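Local coordinates for protein NADP-dependent alcohol dehydrogenase (Entamoeba histolytica, PDB 2OUI) that probably catalyses the reversible, NADP-dependent interconversion of alcohols and the corresponding aldehydes or ketones, using a bound zinc ion, at residues 251-256 and 274-279; 331-336 and 347-352. The protein carries 1 engineered substitution. All blocks are in the same frame, centred on the assembly; numbering follows the deposited sequence. Where two conformers were deposited one is given.

Interaction 1. Residues 251-256 and 274-279. Engineered in segment 274-279: Pro-275 (natural residue Asp).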
# COMPACT_ATOMS: atom_id res chain seq x y z
N GLN A 251 18.81 -2.62 18.68
CA GLN A 251 18.04 -1.83 19.66
C GLN A 251 16.62 -1.57 19.14
O GLN A 251 15.66 -1.70 19.89
CB GLN A 251 18.73 -0.50 19.98
CG GLN A 251 20.12 -0.70 20.56
CD GLN A 251 20.79 0.60 20.89
OE1 GLN A 251 21.34 0.77 22.00
NE2 GLN A 251 20.76 1.52 19.95
N ALA A 252 16.51 -1.20 17.87
CA ALA A 252 15.20 -0.97 17.23
C ALA A 252 14.32 -2.22 17.30
O ALA A 252 13.15 -2.15 17.70
CB ALA A 252 15.39 -0.55 15.78
N VAL A 253 14.89 -3.38 16.97
CA VAL A 253 14.12 -4.61 16.94
C VAL A 253 13.68 -4.97 18.37
O VAL A 253 12.58 -5.50 18.56
CB VAL A 253 14.95 -5.78 16.36
CG1 VAL A 253 14.28 -7.16 16.61
CG2 VAL A 253 15.25 -5.54 14.87
N LYS A 254 14.52 -4.68 19.36
CA LYS A 254 14.19 -5.07 20.74
C LYS A 254 13.13 -4.16 21.38
O LYS A 254 12.43 -4.57 22.31
CB LYS A 254 15.44 -5.14 21.63
CG LYS A 254 16.44 -6.25 21.22
CD LYS A 254 17.75 -6.13 21.99
CE LYS A 254 18.73 -7.18 21.50
NZ LYS A 254 20.01 -7.19 22.31
N MET A 255 13.01 -2.93 20.89
CA MET A 255 12.04 -2.00 21.49
C MET A 255 10.70 -1.93 20.75
O MET A 255 9.77 -1.30 21.26
CB MET A 255 12.62 -0.58 21.55
CG MET A 255 12.73 0.02 20.18
SD MET A 255 13.28 1.75 20.29
CE MET A 255 14.97 1.56 20.91
N ILE A 256 10.61 -2.59 19.59
CA ILE A 256 9.45 -2.45 18.72
C ILE A 256 8.48 -3.62 18.85
O ILE A 256 8.89 -4.77 19.08
CB ILE A 256 9.88 -2.24 17.24
CG1 ILE A 256 8.78 -1.50 16.44
CG2 ILE A 256 10.30 -3.55 16.57
CD1 ILE A 256 9.22 -1.13 15.01
N ILE A 274 25.22 -5.85 9.65
CA ILE A 274 24.24 -5.36 10.61
C ILE A 274 23.59 -6.58 11.27
O ILE A 274 22.88 -7.32 10.60
CB ILE A 274 23.13 -4.59 9.85
CG1 ILE A 274 23.75 -3.45 9.04
CG2 ILE A 274 22.06 -4.12 10.81
CD1 ILE A 274 22.93 -3.00 7.86
N PRO A 275 23.86 -6.81 12.58
CA PRO A 275 23.28 -7.99 13.23
C PRO A 275 21.83 -7.74 13.65
O PRO A 275 21.53 -6.75 14.32
CB PRO A 275 24.18 -8.21 14.46
CG PRO A 275 25.27 -7.17 14.37
CD PRO A 275 24.75 -6.07 13.49
N ILE A 276 20.93 -8.62 13.22
CA ILE A 276 19.52 -8.55 13.60
C ILE A 276 19.29 -9.70 14.56
O ILE A 276 19.54 -10.85 14.21
CB ILE A 276 18.59 -8.72 12.35
CG1 ILE A 276 18.82 -7.62 11.31
CG2 ILE A 276 17.09 -8.90 12.79
CD1 ILE A 276 18.70 -6.16 11.85
N PRO A 277 18.87 -9.41 15.80
CA PRO A 277 18.77 -10.49 16.81
C PRO A 277 17.68 -11.50 16.47
O PRO A 277 16.49 -11.14 16.35
CB PRO A 277 18.47 -9.74 18.11
CG PRO A 277 17.87 -8.43 17.66
CD PRO A 277 18.53 -8.09 16.36
N ARG A 278 18.07 -12.75 16.31
CA ARG A 278 17.14 -13.79 15.89
C ARG A 278 15.90 -13.90 16.79
O ARG A 278 14.79 -13.85 16.28
CB ARG A 278 17.83 -15.15 15.80
CG ARG A 278 16.91 -16.22 15.19
CD ARG A 278 17.55 -17.59 15.20
NE ARG A 278 18.01 -17.95 16.54
CZ ARG A 278 17.35 -18.72 17.40
NH1 ARG A 278 16.19 -19.28 17.10
NH2 ARG A 278 17.89 -18.96 18.58
N SER A 279 16.08 -14.06 18.10
CA SER A 279 14.92 -14.25 19.00
C SER A 279 13.94 -13.10 18.99
O SER A 279 12.73 -13.32 18.84
CB SER A 279 15.36 -14.54 20.44
OG SER A 279 15.79 -15.89 20.56

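Interaction 2. Residues 331-336 and 347-352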
# COMPACT_ATOMS: atom_id res chain seq x y z
N GLU A 331 34.96 24.82 3.81
CA GLU A 331 35.96 23.95 4.42
C GLU A 331 35.85 23.96 5.94
O GLU A 331 35.79 22.89 6.58
CB GLU A 331 37.36 24.33 3.97
CG GLU A 331 38.41 23.37 4.49
CD GLU A 331 39.75 23.57 3.81
OE1 GLU A 331 40.04 24.71 3.38
OE2 GLU A 331 40.51 22.59 3.72
N ASP A 332 35.77 25.16 6.52
CA ASP A 332 35.52 25.32 7.96
C ASP A 332 34.25 24.61 8.38
O ASP A 332 34.25 23.88 9.39
CB ASP A 332 35.42 26.80 8.31
CG ASP A 332 36.61 27.60 7.84
OD1 ASP A 332 36.86 27.68 6.61
OD2 ASP A 332 37.29 28.19 8.71
N ALA A 333 33.18 24.79 7.61
CA ALA A 333 31.90 24.20 7.93
C ALA A 333 31.98 22.67 7.89
O ALA A 333 31.43 21.99 8.76
CB ALA A 333 30.82 24.69 6.98
N LEU A 334 32.68 22.12 6.90
CA LEU A 334 32.76 20.65 6.81
C LEU A 334 33.55 20.09 7.99
O LEU A 334 33.19 19.05 8.54
CB LEU A 334 33.37 20.19 5.48
CG LEU A 334 33.53 18.67 5.27
CD1 LEU A 334 32.20 17.90 5.37
CD2 LEU A 334 34.23 18.40 3.93
N MET A 335 34.60 20.79 8.39
CA MET A 335 35.42 20.38 9.55
C MET A 335 34.65 20.31 10.87
O MET A 335 34.96 19.47 11.73
CB MET A 335 36.65 21.27 9.68
CG MET A 335 37.69 21.05 8.60
SD MET A 335 38.10 19.31 8.32
CE MET A 335 39.67 19.50 7.50
N LEU A 336 33.64 21.17 11.02
CA LEU A 336 32.71 21.10 12.15
C LEU A 336 31.94 19.80 12.18
O LEU A 336 31.70 19.26 13.26
CB LEU A 336 31.69 22.26 12.11
CG LEU A 336 32.08 23.66 12.59
CD1 LEU A 336 30.91 24.62 12.34
CD2 LEU A 336 32.44 23.64 14.06
N PRO A 347 25.72 23.73 10.16
CA PRO A 347 26.23 25.01 9.68
C PRO A 347 25.69 25.34 8.29
O PRO A 347 25.30 24.44 7.53
CB PRO A 347 27.74 24.78 9.58
CG PRO A 347 27.99 23.32 9.98
CD PRO A 347 26.66 22.63 9.86
N VAL A 348 25.63 26.63 7.99
CA VAL A 348 25.30 27.08 6.65
C VAL A 348 26.27 28.15 6.21
O VAL A 348 26.77 28.93 7.02
CB VAL A 348 23.85 27.62 6.49
CG1 VAL A 348 22.86 26.50 6.53
CG2 VAL A 348 23.53 28.68 7.53
N VAL A 349 26.57 28.16 4.92
CA VAL A 349 27.47 29.14 4.36
C VAL A 349 26.68 29.93 3.32
O VAL A 349 26.06 29.35 2.46
CB VAL A 349 28.64 28.44 3.64
CG1 VAL A 349 29.57 29.47 2.98
CG2 VAL A 349 29.44 27.58 4.63
N ARG A 350 26.74 31.25 3.40
CA ARG A 350 26.07 32.12 2.45
C ARG A 350 27.13 32.70 1.51
O ARG A 350 28.21 33.10 1.94
CB ARG A 350 25.31 33.23 3.19
CG ARG A 350 24.32 34.05 2.35
CD ARG A 350 23.05 33.28 1.86
NE ARG A 350 22.06 34.22 1.30
CZ ARG A 350 22.15 34.80 0.10
NH1 ARG A 350 23.16 34.54 -0.73
NH2 ARG A 350 21.21 35.66 -0.28
N ILE A 351 26.82 32.70 0.21
CA ILE A 351 27.72 33.22 -0.82
C ILE A 351 26.98 34.31 -1.61
O ILE A 351 25.84 34.12 -2.04
CB ILE A 351 28.19 32.13 -1.82
CG1 ILE A 351 28.89 30.95 -1.11
CG2 ILE A 351 29.15 32.72 -2.85
CD1 ILE A 351 27.95 29.85 -0.71
N HIS A 352 27.63 35.45 -1.78
CA HIS A 352 27.05 36.60 -2.49
C HIS A 352 27.76 36.94 -3.79
O HIS A 352 28.96 36.64 -3.96
CB HIS A 352 27.03 37.84 -1.59
CG HIS A 352 26.07 37.75 -0.45
ND1 HIS A 352 26.47 37.68 0.86
CD2 HIS A 352 24.71 37.70 -0.43
CE1 HIS A 352 25.41 37.60 1.64
NE2 HIS A 352 24.33 37.62 0.89

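Interaction 1. Residues 251-256 and 274-279
Val-253, on the last turn of helix 248-255, meets Pro-277 at the end of strand 273-277. The side chain can be followed outward. Val-253 CB is already 4.2 Å from Pro-277 CG. Val-253 CG1, anti to the backbone N (chi1 167°), ends 4.0 Å from Pro-277 CG, and the two side chains approach head-on. The other branch, Val-253 CG2, turns to Ile-276 and comes within 4.4 Å of Ile-276 CG2, a looser touch. Pro-277 CG has a second neighbour. The extended chain of Lys-254 passes it at a slant, with Lys-254 CE 4.1 Å from Pro-277 CG. This lysine is exposed, and its methylene carbons border the buried valine–proline pair. Helix 248-255 follows strand 236-241 and precedes strand 260-264 in the parallel sheet of the Rossmann-type domain. The contact joins it to strand 273-277 at the subunit interface. There the strand pairs antiparallel with a strand of the second subunit, and the Arg-278 side chain hydrogen-bonds to the backbone oxygens of Gly-271 and Leu-268 of that subunit. Pro-275, an engineered residue, lies in the same strand. The segments meet through carbon atoms alone, so the contact rests on dispersion and burial of apolar surface, without directional bonds.

Interaction 2. Residues 331-336 and 347-352
Ala-333 faces strand 346-350 from helix 329-339, and its single methyl meets two residues of the strand. Ala-333 CB is 4.0 Å from Pro-347 CB and equally 4.0 Å from Val-349 CG2. Pro-347 and Val-349 point the same way, toward the helix, while Val-348 between them points away, as alternation along a strand requires. The methyl is thus shared by two neighbours on one face of the strand. In Val-349, CG1 is anti to the backbone N (chi1 177°). This leaves CG2 beside the backbone N, and it is this branch that touches the alanine. Val-349 also packs on Val-330, one turn earlier in the helix.

The proline ring has a second contact, one turn further along the helix. The Leu-336 side chain runs alongside the proline ring in the opposing sense, with Leu-336 CD1 4.0 Å from Pro-347 CG. The same ring carbon, Pro-347 CG, lies 3.9 Å from Ala-333 O, a carbonyl of the helix backbone. Pro-347 therefore packs against the helix through CB and CG, between the alanine and leucine positions. Met-337 also touches it.

The CA atoms of Ala-333 and Pro-347 are 6.0 Å apart, a close approach consistent with the small alanine side chain. The axes of segments 331-336 and 347-350 approach to 8.6 Å. They run nearly antiparallel, at 174°. Backbone hydrogen bonds tie the strand to Leu-34 of antiparallel strand 27-34 and to His-322 and Phe-324 of parallel strand 320-325. Strand 320-325, helix 329-339 and strand 346-350 form a beta-alpha-beta unit, and this contact is the packing of its crossover helix on its second strand.

How the interactions relate
Both contacts pack a helix against a strand through apolar side chains, and a proline on the strand takes part in each. Their places differ. Interaction 1 lies in the Rossmann-type domain, with a strand that continues its pairing into a second subunit. Interaction 2 belongs to a beta-alpha-beta unit within one chain, and no other subunit touches its segments. Helix and strand run nearly parallel in interaction 1 and nearly antiparallel in interaction 2. Both are largely buried, but interaction 1 has an exposed lysine at its border and interaction 2 a partly exposed leucine. They share no elements and sit on opposite sides of the chain's centre, with centres about 37 Å apart.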